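Local coordinates for AT27789p (Drosophila melanogaster, PDB 5UZM), which probably binds RNA, including mRNA, through domains such as this second quasi-RNA recognition motif of the hnRNP F/H homolog Glorund, at residues 59-62 with 63-66. Sequence-based numbering, arbitrary orientation.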
loop_
_atom_site.group_PDB
_atom_site.type_symbol
_atom_site.label_atom_id
_atom_site.label_comp_id
_atom_site.label_asym_id
_atom_site.label_seq_id
_atom_site.Cartn_x
_atom_site.Cartn_y
_atom_site.Cartn_z
ATOM N N PHE A 59 6.948 2.233 4.365
ATOM C CA PHE A 59 8.264 1.612 4.270
ATOM C C PHE A 59 9.238 2.209 5.283
ATOM O O PHE A 59 9.009 3.267 5.865
ATOM C CB PHE A 59 8.828 1.778 2.859
ATOM C CG PHE A 59 7.968 1.143 1.800
ATOM C CD1 PHE A 59 8.082 -0.223 1.538
ATOM C CD2 PHE A 59 7.039 1.883 1.096
ATOM C CE1 PHE A 59 7.264 -0.823 0.584
ATOM C CE2 PHE A 59 6.213 1.280 0.117
ATOM C CZ PHE A 59 6.324 -0.079 -0.117
ATOM N N GLU A 60 10.384 1.537 5.426
ATOM C CA GLU A 60 11.363 1.984 6.406
ATOM C C GLU A 60 12.281 3.062 5.869
ATOM O O GLU A 60 12.955 3.739 6.654
ATOM C CB GLU A 60 12.206 0.804 6.881
ATOM C CG GLU A 60 12.542 0.868 8.328
ATOM C CD GLU A 60 11.333 0.605 9.172
ATOM O OE1 GLU A 60 10.651 -0.407 8.904
ATOM O OE2 GLU A 60 11.055 1.408 10.086
ATOM N N SER A 61 12.354 3.227 4.555
ATOM C CA SER A 61 13.358 4.091 3.968
ATOM C C SER A 61 12.788 4.788 2.748
ATOM O O SER A 61 11.822 4.335 2.127
ATOM C CB SER A 61 14.627 3.319 3.579
ATOM O OG SER A 61 14.422 2.538 2.412
ATOM N N GLN A 62 13.420 5.906 2.397
ATOM C CA GLN A 62 13.019 6.648 1.214
ATOM C C GLN A 62 13.326 5.880 -0.069
ATOM O O GLN A 62 12.515 5.859 -1.003
ATOM C CB GLN A 62 13.706 8.022 1.228
ATOM C CG GLN A 62 13.767 8.721 -0.101
ATOM C CD GLN A 62 12.455 9.317 -0.539
ATOM O OE1 GLN A 62 11.472 9.356 0.216
ATOM N NE2 GLN A 62 12.428 9.793 -1.774
ATOM N N ASP A 63 14.469 5.207 -0.137
ATOM C CA ASP A 63 14.757 4.480 -1.369
ATOM C C ASP A 63 13.777 3.332 -1.594
ATOM O O ASP A 63 13.447 3.030 -2.743
ATOM C CB ASP A 63 16.182 3.964 -1.353
ATOM C CG ASP A 63 16.551 3.254 -2.642
ATOM O OD1 ASP A 63 16.582 3.913 -3.701
ATOM O OD2 ASP A 63 16.819 2.040 -2.584
ATOM N N ASP A 64 13.295 2.710 -0.525
ATOM C CA ASP A 64 12.295 1.654 -0.710
ATOM C C ASP A 64 10.979 2.205 -1.244
ATOM O O ASP A 64 10.283 1.532 -2.023
ATOM C CB ASP A 64 12.092 0.922 0.593
ATOM C CG ASP A 64 13.094 -0.222 0.747
ATOM O OD1 ASP A 64 14.004 -0.328 -0.113
ATOM O OD2 ASP A 64 12.988 -0.997 1.715
ATOM N N THR A 65 10.609 3.409 -0.828
ATOM C CA THR A 65 9.444 4.062 -1.414
ATOM C C THR A 65 9.627 4.279 -2.908
ATOM O O THR A 65 8.696 4.088 -3.704
ATOM C CB THR A 65 9.187 5.388 -0.685
ATOM O OG1 THR A 65 9.058 5.112 0.719
ATOM C CG2 THR A 65 7.920 6.042 -1.206
ATOM N N GLU A 66 10.837 4.672 -3.331
ATOM C CA GLU A 66 11.035 4.905 -4.748
ATOM C C GLU A 66 10.984 3.599 -5.529
ATOM O O GLU A 66 10.427 3.559 -6.625
ATOM C CB GLU A 66 12.357 5.632 -4.984
ATOM C CG GLU A 66 12.430 6.979 -4.271
ATOM C CD GLU A 66 11.641 8.094 -4.952
ATOM O OE1 GLU A 66 11.223 7.948 -6.130
ATOM O OE2 GLU A 66 11.476 9.149 -4.297
HETATM O O HOH W 1 15.205 0.023 3.620
#
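Asp64 meets Ser61 through its backbone first: its N donates to Ser61 OG over 3.2 Å with an N-H...O angle of 155°, a capping bond from helix 62-69 to Ser61, its N-cap residue. A chi1 of 74° sets that hydroxyl between the serine's own N and carbonyl carbon, turned to the first turn. Asp64 CB lies 3.4 Å from the same OG, and a water joins the hydroxyl to Asp64 OD2, weakly on the carboxylate side; the firmer partner of OD2 is the backbone N of Asp33. The same CB also packs against Phe59 CB at 4.1 Å. This corner is where the third strand of the RRM beta-alpha-beta-beta-alpha-beta fold, 54-58, leads into its second helix, and the buried Phe59 ring stacks edge-to-face with Phe29. Thr65 then grips Ser61 O twice, by a weak bond from N and by OG1 at 3.2 Å, which arrives 24° off the carbonyl plane. The same OG1 sits obliquely by the ring, 3.8 Å from Phe59 CD2. Glu66 N donates to Gln62 O in the carbonyl plane at 3.1 Å. Gln62 NE2 comes within 2.8 Å of Glu66 OE2, too poorly aligned for a hydrogen bond; OE2 is salt-bridged to Arg85.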